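Local structure of Thiol:disulfide interchange protein DsbA (4ZL8) at residues Val21-Lys26 against Asp57-Arg62; Val30-Tyr35 against Thr155-Gly160; Phe78-Ser83 against Phe132-Gln137; Thr107-Ala112 against Val120-Phe125. The protein probably transfers its own redox-active disulfide to other proteins in the periplasm, so introducing disulfide bonds into them, as a thioredoxin-fold oxidoreductase. The protein carries 1 engineered substitution. One frame throughout, in Å; residues are numbered along the deposited sequence. Where two conformers were deposited one is given.

Contact 1 (Val21-Lys26 against Asp57-Arg62)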
loop_
_atom_site.group_PDB
_atom_site.type_symbol
_atom_site.label_atom_id
_atom_site.label_comp_id
_atom_site.label_asym_id
_atom_site.label_seq_id
_atom_site.Cartn_x
_atom_site.Cartn_y
_atom_site.Cartn_z
ATOM N N VAL A 21 9.663 -3.260 10.620
ATOM C CA VAL A 21 8.724 -3.880 9.684
ATOM C C VAL A 21 7.451 -4.342 10.405
ATOM O O VAL A 21 7.452 -4.569 11.603
ATOM C CB VAL A 21 9.353 -5.049 8.911
ATOM C CG1 VAL A 21 10.553 -4.564 8.096
ATOM C CG2 VAL A 21 9.753 -6.198 9.846
ATOM N N SER A 22 6.375 -4.490 9.651
ATOM C CA SER A 22 5.072 -4.777 10.229
ATOM C C SER A 22 4.956 -6.204 10.754
ATOM O O SER A 22 4.200 -6.458 11.693
ATOM C CB SER A 22 3.963 -4.503 9.205
ATOM O OG SER A 22 4.123 -5.235 8.016
ATOM N N GLN A 23 5.696 -7.123 10.143
ATOM C CA GLN A 23 5.718 -8.505 10.590
ATOM C C GLN A 23 7.152 -8.970 10.759
ATOM O O GLN A 23 7.754 -9.517 9.834
ATOM C CB GLN A 23 4.975 -9.386 9.602
ATOM C CG GLN A 23 3.474 -9.198 9.629
ATOM C CD GLN A 23 2.693 -10.156 8.735
ATOM O OE1 GLN A 23 1.475 -10.013 8.595
ATOM N NE2 GLN A 23 3.377 -11.129 8.127
ATOM N N PRO A 24 7.721 -8.751 11.955
ATOM C CA PRO A 24 9.095 -9.181 12.187
ATOM C C PRO A 24 9.280 -10.644 11.849
ATOM O O PRO A 24 8.427 -11.502 12.169
ATOM C CB PRO A 24 9.302 -8.910 13.667
ATOM C CG PRO A 24 8.390 -7.734 13.931
ATOM C CD PRO A 24 7.187 -7.971 13.081
ATOM N N GLY A 25 10.392 -10.910 11.186
ATOM C CA GLY A 25 10.714 -12.251 10.758
ATOM C C GLY A 25 10.461 -12.506 9.297
ATOM O O GLY A 25 10.941 -13.494 8.751
ATOM N N LYS A 26 9.679 -11.637 8.664
ATOM C CA LYS A 26 9.479 -11.692 7.227
ATOM C C LYS A 26 10.084 -10.493 6.556
ATOM O O LYS A 26 10.181 -9.413 7.142
ATOM C CB LYS A 26 8.002 -11.777 6.878
ATOM C CG LYS A 26 7.385 -13.086 7.335
ATOM C CD LYS A 26 6.002 -13.321 6.769
ATOM C CE LYS A 26 5.535 -14.721 7.119
ATOM N NZ LYS A 26 4.170 -14.965 6.584
ATOM N N ASP A 57 8.486 -16.334 3.126
ATOM C CA ASP A 57 9.199 -15.452 4.041
ATOM C C ASP A 57 9.078 -13.989 3.669
ATOM O O ASP A 57 9.775 -13.162 4.238
ATOM C CB ASP A 57 10.684 -15.840 4.164
ATOM C CG ASP A 57 11.450 -15.743 2.844
ATOM O OD1 ASP A 57 10.815 -15.726 1.775
ATOM O OD2 ASP A 57 12.705 -15.741 2.890
ATOM N N VAL A 58 8.190 -13.665 2.725
ATOM C CA VAL A 58 7.970 -12.283 2.325
ATOM C C VAL A 58 6.560 -11.873 2.761
ATOM O O VAL A 58 5.620 -12.637 2.643
ATOM C CB VAL A 58 8.119 -12.144 0.808
ATOM C CG1 VAL A 58 7.756 -10.742 0.354
ATOM C CG2 VAL A 58 9.540 -12.502 0.394
ATOM N N HIS A 59 6.441 -10.651 3.267
ATOM C CA HIS A 59 5.144 -10.078 3.642
ATOM C C HIS A 59 4.886 -8.809 2.836
ATOM O O HIS A 59 5.520 -7.780 3.059
ATOM C CB HIS A 59 5.160 -9.761 5.135
ATOM C CG HIS A 59 3.962 -9.027 5.636
ATOM N ND1 HIS A 59 2.669 -9.458 5.424
ATOM C CD2 HIS A 59 3.871 -7.917 6.396
ATOM C CE1 HIS A 59 1.829 -8.614 6.002
ATOM N NE2 HIS A 59 2.536 -7.679 6.610
ATOM N N PHE A 60 3.979 -8.916 1.875
ATOM C CA PHE A 60 3.590 -7.793 1.042
ATOM C C PHE A 60 2.423 -7.077 1.686
ATOM O O PHE A 60 1.434 -7.698 2.087
ATOM C CB PHE A 60 3.178 -8.272 -0.349
ATOM C CG PHE A 60 2.638 -7.175 -1.214
ATOM C CD1 PHE A 60 3.480 -6.287 -1.830
ATOM C CD2 PHE A 60 1.279 -7.032 -1.375
ATOM C CE1 PHE A 60 2.965 -5.258 -2.611
ATOM C CE2 PHE A 60 0.763 -6.015 -2.141
ATOM C CZ PHE A 60 1.597 -5.137 -2.743
ATOM N N VAL A 61 2.521 -5.755 1.743
ATOM C CA VAL A 61 1.411 -4.967 2.231
ATOM C C VAL A 61 1.320 -3.661 1.485
ATOM O O VAL A 61 2.301 -3.111 1.016
ATOM C CB VAL A 61 1.519 -4.701 3.709
ATOM C CG1 VAL A 61 2.744 -3.890 3.989
ATOM C CG2 VAL A 61 0.256 -4.028 4.239
ATOM N N ARG A 62 0.086 -3.199 1.362
ATOM C CA ARG A 62 -0.148 -1.874 0.883
ATOM C C ARG A 62 -0.314 -0.961 2.066
ATOM O O ARG A 62 -0.874 -1.338 3.091
ATOM C CB ARG A 62 -1.392 -1.788 0.015
ATOM C CG ARG A 62 -1.167 -2.292 -1.392
ATOM C CD ARG A 62 -2.318 -1.910 -2.299
ATOM N NE ARG A 62 -2.096 -2.482 -3.617
ATOM C CZ ARG A 62 -2.310 -3.751 -3.920
ATOM N NH1 ARG A 62 -2.800 -4.584 -3.017
ATOM N NH2 ARG A 62 -2.051 -4.170 -5.151
#
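The imidazole of His59 has the side-chain amide of Gln23 laid over one face and the hydroxyl of Ser22 at its edge, in the ring plane. Amide and ring planes are 12° apart, a stack, with CD of Gln23 3.1 Å above the ring plane and over its centre. CG of Gln23 makes a CH-pi contact over the same face, 3.7 Å from the centroid of the His59 ring. OE1 and NE2 of Gln23 come near the ring nitrogens of His59 from above, at angles too poor for hydrogen bonds. With CG anti to the carbonyl carbon (chi1 -72°) and an extended chain, glutamine suits the place: its flat amide lies on the ring and its methylenes continue the cover. At the rim, OG of Ser22, hydrogen-bonded to Glu28, stands 3.1 Å from CD2 of His59. The contact folds the loop before strand 27-33 over the His59 and Val61 face of 58-64, the edge strand of the thioredoxin-fold sheet; a type II turn from Gln23 to Lys26, closed by Lys26 N to Gln23 O, has Gly25 at its positive phi of 102°. Lys26 then runs extended across His59 at about a right angle, its CB 3.9 Å from CB of His59. Just before the strand begins, the carbonyl O of Asp57 lies 3.3 Å from CA of Lys26, while the Asp57 carboxylate turns away to a salt bridge with Arg187.

Contact 2 (Val30-Tyr35 against Thr155-Gly160)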
loop_
_atom_site.group_PDB
_atom_site.type_symbol
_atom_site.label_atom_id
_atom_site.label_comp_id
_atom_site.label_asym_id
_atom_site.label_seq_id
_atom_site.Cartn_x
_atom_site.Cartn_y
_atom_site.Cartn_z
ATOM N N VAL A 30 6.458 -3.061 0.981
ATOM C CA VAL A 30 5.366 -2.096 1.100
ATOM C C VAL A 30 5.176 -1.344 -0.207
ATOM O O VAL A 30 6.141 -0.832 -0.770
ATOM C CB VAL A 30 5.696 -1.064 2.192
ATOM C CG1 VAL A 30 4.592 -0.005 2.268
ATOM C CG2 VAL A 30 5.879 -1.727 3.546
ATOM N N GLU A 31 3.935 -1.322 -0.692
ATOM C CA GLU A 31 3.567 -0.379 -1.743
ATOM C C GLU A 31 2.776 0.742 -1.091
ATOM O O GLU A 31 1.673 0.511 -0.588
ATOM C CB GLU A 31 2.719 -1.026 -2.844
ATOM C CG GLU A 31 2.451 -0.032 -3.967
ATOM C CD GLU A 31 1.250 -0.318 -4.831
ATOM O OE1 GLU A 31 0.415 -1.177 -4.530
ATOM O OE2 GLU A 31 1.105 0.419 -5.846
ATOM N N LEU A 32 3.346 1.943 -1.062
ATOM C CA LEU A 32 2.574 3.125 -0.651
ATOM C C LEU A 32 1.755 3.586 -1.848
ATOM O O LEU A 32 2.282 3.684 -2.969
ATOM C CB LEU A 32 3.474 4.243 -0.129
ATOM C CG LEU A 32 4.174 3.923 1.210
ATOM C CD1 LEU A 32 5.567 3.464 0.925
ATOM C CD2 LEU A 32 4.192 5.137 2.139
ATOM N N PHE A 33 0.470 3.827 -1.608
ATOM C CA PHE A 33 -0.445 4.076 -2.719
ATOM C C PHE A 33 -1.577 4.987 -2.246
ATOM O O PHE A 33 -1.736 5.258 -1.069
ATOM C CB PHE A 33 -1.020 2.749 -3.249
ATOM C CG PHE A 33 -2.185 2.265 -2.467
ATOM C CD1 PHE A 33 -2.027 1.826 -1.161
ATOM C CD2 PHE A 33 -3.451 2.248 -3.017
ATOM C CE1 PHE A 33 -3.111 1.422 -0.431
ATOM C CE2 PHE A 33 -4.534 1.844 -2.275
ATOM C CZ PHE A 33 -4.357 1.412 -1.000
ATOM N N TRP A 34 -2.376 5.440 -3.200
ATOM C CA TRP A 34 -3.662 6.056 -2.939
ATOM C C TRP A 34 -4.618 5.456 -3.966
ATOM O O TRP A 34 -4.302 5.375 -5.148
ATOM C CB TRP A 34 -3.554 7.592 -3.063
ATOM C CG TRP A 34 -4.838 8.345 -3.193
ATOM C CD1 TRP A 34 -5.997 8.142 -2.498
ATOM C CD2 TRP A 34 -5.097 9.421 -4.109
ATOM N NE1 TRP A 34 -6.955 9.030 -2.925
ATOM C CE2 TRP A 34 -6.430 9.820 -3.914
ATOM C CE3 TRP A 34 -4.326 10.090 -5.063
ATOM C CZ2 TRP A 34 -7.015 10.846 -4.639
ATOM C CZ3 TRP A 34 -4.918 11.116 -5.799
ATOM C CH2 TRP A 34 -6.245 11.480 -5.577
ATOM N N TYR A 35 -5.805 5.068 -3.534
ATOM C CA TYR A 35 -6.796 4.522 -4.458
ATOM C C TYR A 35 -7.098 5.442 -5.644
ATOM O O TYR A 35 -7.425 4.950 -6.727
ATOM C CB TYR A 35 -8.108 4.239 -3.752
ATOM C CG TYR A 35 -8.218 2.998 -2.891
ATOM C CD1 TYR A 35 -7.983 1.724 -3.399
ATOM C CD2 TYR A 35 -8.703 3.088 -1.600
ATOM C CE1 TYR A 35 -8.162 0.597 -2.617
ATOM C CE2 TYR A 35 -8.885 1.981 -0.815
ATOM C CZ TYR A 35 -8.639 0.736 -1.323
ATOM O OH TYR A 35 -8.866 -0.333 -0.489
ATOM N N THR A 155 5.085 4.226 -4.432
ATOM C CA THR A 155 6.469 4.081 -3.989
ATOM C C THR A 155 6.586 2.778 -3.241
ATOM O O THR A 155 5.694 2.393 -2.484
ATOM C CB THR A 155 6.885 5.234 -3.076
ATOM O OG1 THR A 155 6.850 6.459 -3.815
ATOM C CG2 THR A 155 8.295 5.052 -2.512
ATOM N N MET A 156 7.689 2.088 -3.490
ATOM C CA MET A 156 7.965 0.812 -2.846
ATOM C C MET A 156 9.014 0.997 -1.753
ATOM O O MET A 156 9.957 1.782 -1.900
ATOM C CB MET A 156 8.554 -0.166 -3.857
ATOM C CG MET A 156 7.726 -0.392 -5.101
ATOM S SD MET A 156 6.069 -1.025 -4.768
ATOM C CE MET A 156 6.409 -2.521 -3.895
ATOM N N VAL A 157 8.842 0.251 -0.660
ATOM C CA VAL A 157 9.870 0.146 0.373
ATOM C C VAL A 157 10.053 -1.320 0.723
ATOM O O VAL A 157 9.093 -2.016 1.064
ATOM C CB VAL A 157 9.558 0.965 1.663
ATOM C CG1 VAL A 157 10.694 0.817 2.668
ATOM C CG2 VAL A 157 9.313 2.429 1.336
ATOM N N VAL A 158 11.292 -1.787 0.612
ATOM C CA VAL A 158 11.629 -3.159 0.971
ATOM C C VAL A 158 12.360 -3.223 2.298
ATOM O O VAL A 158 13.371 -2.518 2.514
ATOM C CB VAL A 158 12.439 -3.851 -0.137
ATOM C CG1 VAL A 158 12.980 -5.191 0.307
ATOM C CG2 VAL A 158 11.555 -4.053 -1.359
ATOM N N ASN A 159 11.807 -4.068 3.170
ATOM C CA ASN A 159 12.316 -4.386 4.502
ATOM C C ASN A 159 12.664 -3.180 5.366
ATOM O O ASN A 159 13.572 -3.219 6.190
ATOM C CB ASN A 159 13.496 -5.362 4.439
ATOM C CG ASN A 159 13.370 -6.468 5.445
ATOM O OD1 ASN A 159 12.270 -6.781 5.902
ATOM N ND2 ASN A 159 14.504 -7.056 5.815
ATOM N N GLY A 160 11.890 -2.116 5.197
ATOM C CA GLY A 160 12.073 -0.907 5.985
ATOM C C GLY A 160 13.361 -0.164 5.664
ATOM O O GLY A 160 13.756 0.736 6.389
#
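With CG anti to the backbone N (chi1 -176°), the Glu31 side chain runs extended past Met156, whose bend at chi2 carries its sulfur back toward Glu31 and whose bend at chi3 turns the methyl CE toward Val30. SD of Met156 packs 3.8 Å from CG of Glu31, touching the aliphatic part of the acid, and its methyl CE settles 3.6 Å from the carbonyl O of Val30. A flexible thioether can fold over a strand in this way, whereas the carboxylate of Glu31 reaches on to a salt bridge with Arg62. Beneath these side chains, strands 30-33 and 155-158 run antiparallel in the central sheet of the thioredoxin fold. Glu31 and Met156 form a non-hydrogen-bonded pair between two hydrogen-bonded ones, Val30 with Val157 and Leu32 with Thr155. Val30 N donates to Val157 O at 2.8 Å, almost straight at 172°, and Val157 N returns a bond to Val30 O; Leu32 N to Thr155 O is equally short, while Thr155 N to Leu32 O stretches to 3.2 Å. On the opposite face, CD1 of Leu32 meets CG2 of Val157 at 3.9 Å. Branched and aliphatic residues fit this buried surface, and the hydroxyl of Thr155 is satisfied by the carbonyl of Gly152.

Contact 3 (Phe78-Ser83 against Phe132-Gln137). Engineered in segment 78-83: Ile82 (natural residue Glu).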
loop_
_atom_site.group_PDB
_atom_site.type_symbol
_atom_site.label_atom_id
_atom_site.label_comp_id
_atom_site.label_asym_id
_atom_site.label_seq_id
_atom_site.Cartn_x
_atom_site.Cartn_y
_atom_site.Cartn_z
ATOM N N PHE A 78 -9.430 2.284 3.144
ATOM C CA PHE A 78 -8.527 1.137 3.015
ATOM C C PHE A 78 -8.312 0.455 4.358
ATOM O O PHE A 78 -8.447 -0.761 4.491
ATOM C CB PHE A 78 -7.176 1.575 2.454
ATOM C CG PHE A 78 -6.135 0.488 2.461
ATOM C CD1 PHE A 78 -6.091 -0.456 1.455
ATOM C CD2 PHE A 78 -5.210 0.412 3.473
ATOM C CE1 PHE A 78 -5.146 -1.460 1.465
ATOM C CE2 PHE A 78 -4.262 -0.588 3.477
ATOM C CZ PHE A 78 -4.237 -1.521 2.459
ATOM N N LEU A 79 -7.959 1.244 5.369
ATOM C CA LEU A 79 -7.649 0.673 6.671
ATOM C C LEU A 79 -8.869 0.043 7.333
ATOM O O LEU A 79 -8.756 -0.961 8.020
ATOM C CB LEU A 79 -7.020 1.716 7.599
ATOM C CG LEU A 79 -5.659 2.204 7.154
ATOM C CD1 LEU A 79 -5.220 3.424 7.959
ATOM C CD2 LEU A 79 -4.613 1.120 7.247
ATOM N N THR A 80 -10.043 0.611 7.078
ATOM C CA THR A 80 -11.295 0.056 7.575
ATOM C C THR A 80 -11.534 -1.317 6.956
ATOM O O THR A 80 -11.882 -2.277 7.651
ATOM C CB THR A 80 -12.479 1.000 7.297
ATOM O OG1 THR A 80 -12.285 2.207 8.048
ATOM C CG2 THR A 80 -13.786 0.383 7.717
ATOM N N LEU A 81 -11.333 -1.413 5.647
ATOM C CA LEU A 81 -11.534 -2.674 4.948
ATOM C C LEU A 81 -10.531 -3.734 5.405
ATOM O O LEU A 81 -10.876 -4.906 5.552
ATOM C CB LEU A 81 -11.446 -2.459 3.437
ATOM C CG LEU A 81 -12.518 -1.567 2.830
ATOM C CD1 LEU A 81 -12.178 -1.215 1.401
ATOM C CD2 LEU A 81 -13.867 -2.214 2.937
ATOM N N ILE A 82 -9.276 -3.334 5.611
ATOM C CA ILE A 82 -8.292 -4.241 6.210
ATOM C C ILE A 82 -8.750 -4.761 7.576
ATOM O O ILE A 82 -8.720 -5.962 7.839
ATOM C CB ILE A 82 -6.916 -3.552 6.352
ATOM C CG1 ILE A 82 -6.284 -3.326 4.983
ATOM C CG2 ILE A 82 -5.992 -4.374 7.232
ATOM C CD1 ILE A 82 -5.866 -4.577 4.272
ATOM N N SER A 83 -9.218 -3.870 8.442
ATOM C CA SER A 83 -9.678 -4.271 9.766
ATOM C C SER A 83 -10.826 -5.265 9.673
ATOM O O SER A 83 -10.911 -6.233 10.457
ATOM C CB SER A 83 -10.144 -3.031 10.537
ATOM O OG SER A 83 -10.802 -3.364 11.749
ATOM N N PHE A 132 -12.093 4.125 17.346
ATOM C CA PHE A 132 -10.834 4.580 17.897
ATOM C C PHE A 132 -9.666 3.749 17.368
ATOM O O PHE A 132 -8.543 4.245 17.213
ATOM C CB PHE A 132 -10.876 4.625 19.431
ATOM C CG PHE A 132 -11.059 3.270 20.102
ATOM C CD1 PHE A 132 -10.000 2.388 20.232
ATOM C CD2 PHE A 132 -12.296 2.896 20.617
ATOM C CE1 PHE A 132 -10.158 1.168 20.856
ATOM C CE2 PHE A 132 -12.446 1.672 21.244
ATOM C CZ PHE A 132 -11.388 0.818 21.346
ATOM N N ALA A 133 -9.902 2.480 17.069
ATOM C CA ALA A 133 -8.817 1.650 16.590
ATOM C C ALA A 133 -8.299 2.166 15.255
ATOM O O ALA A 133 -7.096 2.177 14.986
ATOM C CB ALA A 133 -9.246 0.174 16.502
ATOM N N ILE A 134 -9.223 2.586 14.393
ATOM C CA ILE A 134 -8.853 3.114 13.086
ATOM C C ILE A 134 -8.117 4.457 13.241
ATOM O O ILE A 134 -7.201 4.737 12.486
ATOM C CB ILE A 134 -10.066 3.167 12.141
ATOM C CG1 ILE A 134 -10.408 1.738 11.665
ATOM C CG2 ILE A 134 -9.797 4.098 10.960
ATOM C CD1 ILE A 134 -9.373 1.081 10.766
ATOM N N LYS A 135 -8.451 5.256 14.242
ATOM C CA LYS A 135 -7.670 6.464 14.506
ATOM C C LYS A 135 -6.205 6.116 14.745
ATOM O O LYS A 135 -5.298 6.796 14.241
ATOM C CB LYS A 135 -8.272 7.271 15.651
ATOM C CG LYS A 135 -9.524 8.004 15.201
ATOM C CD LYS A 135 -10.159 8.828 16.287
ATOM C CE LYS A 135 -11.319 9.622 15.716
ATOM N NZ LYS A 135 -12.194 8.812 14.813
ATOM N N GLY A 136 -5.963 5.048 15.495
ATOM C CA GLY A 136 -4.614 4.572 15.741
ATOM C C GLY A 136 -3.923 4.064 14.494
ATOM O O GLY A 136 -2.752 4.365 14.263
ATOM N N GLN A 137 -4.630 3.299 13.673
ATOM C CA GLN A 137 -4.053 2.808 12.439
ATOM C C GLN A 137 -3.691 3.952 11.497
ATOM O O GLN A 137 -2.672 3.894 10.812
ATOM C CB GLN A 137 -4.972 1.789 11.751
ATOM C CG GLN A 137 -5.176 0.517 12.572
ATOM C CD GLN A 137 -3.883 -0.227 12.773
ATOM O OE1 GLN A 137 -3.125 -0.432 11.828
ATOM N NE2 GLN A 137 -3.616 -0.626 14.010
#
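This is apolar packing between two helices, 70-84 and 132-148, in the helical part that DsbA proteins carry inserted in their thioredoxin fold. The two short segments approach to 10.1 Å between axes at 120°, and no hydrogen bond joins them. Ile134 is the side chain that packs against helix 78-83: its CD1 lies 3.5 Å from the carbonyl O of Leu79 and 3.8 Å from the backbone N of Thr80, resting against the main chain and not merely on side chains. CG1 stands anti to the carbonyl carbon (chi1 -74°), which sends the longer branch of the isoleucine across the gap to this backbone. Around the methyl, CB of Leu79 approaches to 4.0 Å and CB of Ser83, one turn later, stands at the margin. Thr80 crosses Ile134 at about a right angle; its hydroxyl is held by the carbonyl of Gln76, so a small polar residue can sit here facing CG1 and the CD1 methyl of Ile134 with its oxygen already bonded. Thr80 also packs on helix 122-129, where it touches Phe125, Thr128 and Tyr129. Leu79 extends the contact by one turn of helix 132-137, reaching past Ile134 to Gln137. The aliphatic start of that glutamine, rather than its amide, does the touching: CD1 of Leu79 lies 4.1 Å from CB of Gln137 and 3.9 Å from Gln137 O.

Contact 4 (Thr107-Ala112 against Val120-Phe125)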
loop_
_atom_site.group_PDB
_atom_site.type_symbol
_atom_site.label_atom_id
_atom_site.label_comp_id
_atom_site.label_asym_id
_atom_site.label_seq_id
_atom_site.Cartn_x
_atom_site.Cartn_y
_atom_site.Cartn_z
ATOM N N THR A 107 -17.120 10.230 1.116
ATOM C CA THR A 107 -17.623 10.274 2.484
ATOM C C THR A 107 -17.918 8.859 2.909
ATOM O O THR A 107 -18.123 7.999 2.061
ATOM C CB THR A 107 -18.932 11.048 2.592
ATOM O OG1 THR A 107 -19.961 10.376 1.846
ATOM C CG2 THR A 107 -18.788 12.473 2.073
ATOM N N PRO A 108 -17.950 8.592 4.223
ATOM C CA PRO A 108 -18.226 7.212 4.632
ATOM C C PRO A 108 -19.623 6.729 4.225
ATOM O O PRO A 108 -19.750 5.544 3.968
ATOM C CB PRO A 108 -18.019 7.229 6.163
ATOM C CG PRO A 108 -17.927 8.675 6.552
ATOM C CD PRO A 108 -17.555 9.460 5.349
ATOM N N GLU A 109 -20.620 7.594 4.114
ATOM C CA GLU A 109 -21.923 7.150 3.644
ATOM C C GLU A 109 -21.822 6.666 2.199
ATOM O O GLU A 109 -22.361 5.608 1.840
ATOM C CB GLU A 109 -22.958 8.269 3.762
ATOM C CG GLU A 109 -23.648 8.296 5.101
ATOM C CD GLU A 109 -24.518 7.069 5.324
ATOM O OE1 GLU A 109 -25.238 6.664 4.382
ATOM O OE2 GLU A 109 -24.480 6.512 6.441
ATOM N N GLU A 110 -21.133 7.434 1.360
ATOM C CA GLU A 110 -20.951 7.028 -0.022
ATOM C C GLU A 110 -20.183 5.711 -0.095
ATOM O O GLU A 110 -20.517 4.827 -0.897
ATOM C CB GLU A 110 -20.215 8.083 -0.834
ATOM C CG GLU A 110 -20.324 7.790 -2.302
ATOM C CD GLU A 110 -19.421 8.640 -3.145
ATOM O OE1 GLU A 110 -19.011 9.754 -2.672
ATOM O OE2 GLU A 110 -19.152 8.161 -4.283
ATOM N N MET A 111 -19.140 5.586 0.709
ATOM C CA MET A 111 -18.342 4.369 0.706
ATOM C C MET A 111 -19.196 3.182 1.096
ATOM O O MET A 111 -19.166 2.145 0.442
ATOM C CB MET A 111 -17.192 4.476 1.694
ATOM C CG MET A 111 -16.184 5.556 1.390
ATOM S SD MET A 111 -15.182 5.807 2.873
ATOM C CE MET A 111 -14.159 7.155 2.336
ATOM N N ALA A 112 -19.949 3.323 2.169
ATOM C CA ALA A 112 -20.715 2.201 2.688
ATOM C C ALA A 112 -21.752 1.753 1.670
ATOM O O ALA A 112 -22.002 0.567 1.502
ATOM C CB ALA A 112 -21.387 2.583 3.992
ATOM N N VAL A 120 -20.185 -5.892 1.607
ATOM C CA VAL A 120 -19.678 -5.390 2.874
ATOM C C VAL A 120 -20.803 -4.859 3.761
ATOM O O VAL A 120 -21.583 -4.004 3.341
ATOM C CB VAL A 120 -18.639 -4.290 2.633
ATOM C CG1 VAL A 120 -18.059 -3.738 3.941
ATOM C CG2 VAL A 120 -17.532 -4.827 1.752
ATOM N N ASP A 121 -20.842 -5.351 4.992
ATOM C CA ASP A 121 -21.790 -4.938 6.025
ATOM C C ASP A 121 -21.663 -3.430 6.279
ATOM O O ASP A 121 -20.613 -2.968 6.724
ATOM C CB ASP A 121 -21.441 -5.767 7.264
ATOM C CG ASP A 121 -22.282 -5.445 8.490
ATOM O OD1 ASP A 121 -22.327 -6.321 9.379
ATOM O OD2 ASP A 121 -22.848 -4.344 8.602
ATOM N N LYS A 122 -22.721 -2.670 5.968
ATOM C CA LYS A 122 -22.654 -1.208 6.021
ATOM C C LYS A 122 -22.522 -0.712 7.463
ATOM O O LYS A 122 -21.736 0.195 7.735
ATOM C CB LYS A 122 -23.876 -0.560 5.337
ATOM C CG LYS A 122 -24.074 0.926 5.662
ATOM C CD LYS A 122 -25.087 1.605 4.725
ATOM C CE LYS A 122 -25.140 3.110 4.982
ATOM N NZ LYS A 122 -26.224 3.774 4.195
ATOM N N GLU A 123 -23.288 -1.300 8.373
ATOM C CA GLU A 123 -23.238 -0.853 9.767
ATOM C C GLU A 123 -21.863 -1.150 10.368
ATOM O O GLU A 123 -21.307 -0.339 11.110
ATOM C CB GLU A 123 -24.355 -1.492 10.597
ATOM C CG GLU A 123 -25.735 -0.892 10.339
ATOM C CD GLU A 123 -25.726 0.637 10.310
ATOM O OE1 GLU A 123 -25.273 1.252 11.299
ATOM O OE2 GLU A 123 -26.162 1.224 9.291
ATOM N N LYS A 124 -21.294 -2.307 10.055
ATOM C CA LYS A 124 -19.953 -2.619 10.543
ATOM C C LYS A 124 -18.890 -1.748 9.872
ATOM O O LYS A 124 -17.941 -1.306 10.520
ATOM C CB LYS A 124 -19.625 -4.102 10.347
ATOM C CG LYS A 124 -18.296 -4.528 10.953
ATOM C CD LYS A 124 -18.336 -4.475 12.460
ATOM C CE LYS A 124 -17.039 -4.964 13.091
ATOM N NZ LYS A 124 -17.109 -4.927 14.585
ATOM N N PHE A 125 -19.046 -1.466 8.582
ATOM C CA PHE A 125 -18.120 -0.562 7.930
ATOM C C PHE A 125 -18.130 0.810 8.616
ATOM O O PHE A 125 -17.077 1.346 8.942
ATOM C CB PHE A 125 -18.443 -0.389 6.437
ATOM C CG PHE A 125 -17.524 0.587 5.765
ATOM C CD1 PHE A 125 -16.289 0.178 5.285
ATOM C CD2 PHE A 125 -17.845 1.926 5.685
ATOM C CE1 PHE A 125 -15.424 1.077 4.701
ATOM C CE2 PHE A 125 -16.968 2.833 5.096
ATOM C CZ PHE A 125 -15.770 2.411 4.611
HETATM O O HOH W 1 -20.673 -1.109 3.382
#
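Phe125 and Met111 cross at about a right angle, with the sulfur beside the ring edge and not over its face. Their helices, 122-129 and 108-116, belong to the helical part inserted in the DsbA thioredoxin fold, and each starts with an N-cap: OG1 of Thr107 accepts from Glu110 N, and OD2 of Asp121 accepts from Lys124 N. SD of Met111 sits 5.1 Å from the centroid of the Phe125 ring and 82° off the ring normal, a Met-aromatic contact at the rim. The ring is carried there with CG anti to the backbone N (chi1 178°), so that it extends from its helix toward the other. It meets CB of Met111 through CE2 at 3.8 Å and CB of Ala112 through CD2 at 4.0 Å, both obliquely. Phenylalanine gives a large apolar surface for this buried side, which Thr80 and Leu115 also adjoin, while alanine is small enough to let the helices come near. Lys122 lies over the same methyl, its CG 3.6 Å from CB of Ala112. Beyond that, the extended lysine crosses Glu109, which bends at chi2 to meet it, and NZ of Lys122 forms a 3.1 Å salt bridge to OE1 of Glu109 on the syn side of the carboxylate, 19° out of its plane. Asp113 supplies a second carboxylate to NZ, so the ammonium group has two acidic partners at the solvent-facing rim. Between the main chains, one water donates to both carbonyls, to Ala112 O at 2.8 Å and to Val120 O at 3.0 Å.

From the N terminus, the loop 21-26 leads into strand 27-33, and contact 1 closes when strand 58-64 returns beside that strand. Contact 2 opens at 30-35, before contact 1 has closed, so the two cross; it closes only at 155-160. They meet in one sheet, where strands 27-33 and 58-64 are neighbours. Within the long loop of contact 2 lies the helical part: contact 3 joins 78-83 to 132-137, and contact 4, nested inside contact 3, joins 107-112 to 120-125. Contacts 3 and 4 also touch through Leu81 against Phe125. Phe78, packed against Phe33, Tyr35 and Arg62, connects the helices with the sheet, whereas contact 4 lies at a distance from contacts 1 and 2.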